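PDB 3GG7: uncharacterized protein from Deinococcus radiodurans, which binds manganese and, as a member of the TatD-type metallo-dependent hydrolase family, probably cleaves ester bonds, though its substrate is not established. Local coordinates for residues W210-K213 against S214-E217. Numbering follows the deposited sequence.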
ATOM      1  N   TRP A 210       1.448  13.465  -6.745  1.00 21.73           N
ATOM      2  CA  TRP A 210       1.217  14.739  -6.114  1.00 22.54           C
ATOM      3  C   TRP A 210      -0.280  15.077  -5.997  1.00 22.32           C
ATOM      4  O   TRP A 210      -0.646  16.058  -5.344  1.00 22.93           O
ATOM      5  CB  TRP A 210       2.046  15.862  -6.772  1.00 23.37           C
ATOM      6  CG  TRP A 210       2.121  15.856  -8.258  1.00 24.53           C
ATOM      7  CD1 TRP A 210       1.378  16.612  -9.119  1.00 26.44           C
ATOM      8  CD2 TRP A 210       3.011  15.089  -9.070  1.00 24.13           C
ATOM      9  NE1 TRP A 210       1.748  16.361 -10.403  1.00 26.47           N
ATOM     10  CE2 TRP A 210       2.752  15.430 -10.412  1.00 25.40           C
ATOM     11  CE3 TRP A 210       4.009  14.144  -8.798  1.00 24.44           C
ATOM     12  CZ2 TRP A 210       3.442  14.843 -11.478  1.00 24.14           C
ATOM     13  CZ3 TRP A 210       4.693  13.570  -9.849  1.00 25.47           C
ATOM     14  CH2 TRP A 210       4.405  13.909 -11.176  1.00 23.84           C
ATOM     15  N   ASP A 211      -1.157  14.222  -6.538  1.00 21.56           N
ATOM     16  CA  ASP A 211      -2.591  14.345  -6.283  1.00 21.93           C
ATOM     17  C   ASP A 211      -2.908  13.985  -4.833  1.00 22.19           C
ATOM     18  O   ASP A 211      -4.057  14.134  -4.372  1.00 23.12           O
ATOM     19  CB  ASP A 211      -3.408  13.409  -7.192  1.00 21.68           C
ATOM     20  CG  ASP A 211      -3.439  13.833  -8.639  1.00 22.76           C
ATOM     21  OD1 ASP A 211      -3.418  15.051  -8.932  1.00 26.73           O
ATOM     22  OD2 ASP A 211      -3.505  12.946  -9.515  1.00 21.89           O
ATOM     23  N   VAL A 212      -1.914  13.475  -4.117  1.00 22.89           N
ATOM     24  CA  VAL A 212      -2.046  13.200  -2.679  1.00 22.95           C
ATOM     25  C   VAL A 212      -2.317  14.481  -1.883  1.00 24.53           C
ATOM     26  O   VAL A 212      -2.863  14.394  -0.790  1.00 24.09           O
ATOM     27  CB  VAL A 212      -0.823  12.375  -2.115  1.00 23.63           C
ATOM     28  CG1 VAL A 212       0.375  13.244  -1.817  1.00 22.78           C
ATOM     29  CG2 VAL A 212      -1.220  11.564  -0.882  1.00 24.75           C
ATOM     30  N   LYS A 213      -1.951  15.649  -2.425  1.00 24.84           N
ATOM     31  CA  LYS A 213      -2.369  16.933  -1.825  1.00 26.19           C
ATOM     32  C   LYS A 213      -3.884  16.955  -1.576  1.00 25.85           C
ATOM     33  O   LYS A 213      -4.335  17.466  -0.543  1.00 25.85           O
ATOM     34  CB  LYS A 213      -1.961  18.113  -2.719  1.00 26.12           C
ATOM     35  CG  LYS A 213      -2.047  19.458  -1.992  1.00 28.89           C
ATOM     36  CD  LYS A 213      -1.359  20.573  -2.757  1.00 32.35           C
ATOM     37  CE  LYS A 213      -1.567  21.910  -2.053  1.00 35.04           C
ATOM     38  NZ  LYS A 213      -0.695  23.010  -2.610  1.00 37.79           N
ATOM     39  N   SER A 214      -4.669  16.396  -2.496  1.00 26.57           N
ATOM     40  CA  SER A 214      -6.129  16.340  -2.305  1.00 27.45           C
ATOM     41  C   SER A 214      -6.576  15.409  -1.186  1.00 27.22           C
ATOM     42  O   SER A 214      -7.605  15.643  -0.555  1.00 27.24           O
ATOM     43  CB  SER A 214      -6.866  16.027  -3.600  1.00 27.97           C
ATOM     44  OG  SER A 214      -6.636  14.717  -4.057  1.00 31.16           O
ATOM     45  N   VAL A 215      -5.809  14.358  -0.914  1.00 26.41           N
ATOM     46  CA  VAL A 215      -6.115  13.498   0.208  1.00 27.29           C
ATOM     47  C   VAL A 215      -5.858  14.254   1.506  1.00 27.07           C
ATOM     48  O   VAL A 215      -6.638  14.130   2.454  1.00 26.88           O
ATOM     49  CB  VAL A 215      -5.268  12.187   0.194  1.00 27.11           C
ATOM     50  CG1 VAL A 215      -5.709  11.266   1.325  1.00 27.45           C
ATOM     51  CG2 VAL A 215      -5.402  11.476  -1.156  1.00 27.28           C
ATOM     52  N   VAL A 216      -4.769  15.015   1.565  1.00 27.33           N
ATOM     53  CA  VAL A 216      -4.433  15.784   2.766  1.00 28.09           C
ATOM     54  C   VAL A 216      -5.529  16.826   3.037  1.00 29.22           C
ATOM     55  O   VAL A 216      -5.992  17.001   4.188  1.00 28.61           O
ATOM     56  CB  VAL A 216      -3.063  16.473   2.619  1.00 28.26           C
ATOM     57  CG1 VAL A 216      -2.895  17.590   3.662  1.00 28.96           C
ATOM     58  CG2 VAL A 216      -1.948  15.429   2.738  1.00 27.36           C
ATOM     59  N   GLU A 217      -5.951  17.488   1.963  1.00 30.00           N
ATOM     60  CA  GLU A 217      -7.063  18.440   2.038  1.00 31.72           C
ATOM     61  C   GLU A 217      -8.331  17.731   2.505  1.00 31.61           C
ATOM     62  O   GLU A 217      -9.041  18.242   3.382  1.00 31.61           O
ATOM     63  CB  GLU A 217      -7.272  19.136   0.692  1.00 32.46           C
ATOM     64  CG  GLU A 217      -6.124  20.100   0.366  1.00 36.79           C
ATOM     65  CD  GLU A 217      -6.147  20.637  -1.058  1.00 40.88           C
ATOM     66  OE1 GLU A 217      -6.906  20.102  -1.899  1.00 44.25           O
ATOM     67  OE2 GLU A 217      -5.384  21.598  -1.338  1.00 45.44           O
TER
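S214 grips the carbonyl oxygen of D211 twice, once through its backbone and once through its side chain. Its hydroxyl OG gives a hydrogen bond to D211 O at 2.7 Å, lying nearly on the extension of the C=O bond (164° at the oxygen). S214 N reaches the same oxygen at 3.0 Å from well above the carbonyl plane, an i to i+3 bond of the 3-10 kind. The hydroxyl can fold back onto the preceding turn because OG sits between its own backbone N and carbonyl carbon (chi1 68°). With alanine in place of the serine, D211 O would probably keep just the bent backbone bond, and this turn would be less firmly closed. One residue on, V212 O accepts a weak bond from V215 N at 2.9 Å and a straighter one from V216 N at 3.1 Å. E217 N then bonds to K213 O at 3.0 Å with regular i to i+4 geometry. On the outer face, the extended K213 chain passes E217 obliquely; its CE lies 3.9 Å from E217 OE2, while NZ stays 5.1 Å from that oxygen, so attraction between the opposite charges is probably modest. On the inner face, V212 and V215 meet methyl to methyl, CG2 to CG2 at 4.2 Å. The D211 carboxylate instead turns back along the chain, where OD2 accepts a hydrogen bond from L208 N. The turn belongs to the N-terminal part of helix 212-223 in the TIM-barrel-type fold: W210 packs on helix 16-25, V212 and V215 both touch T193 of barrel strand 191-193, and V216 meets A227, V230 and E231 of helix 227-243.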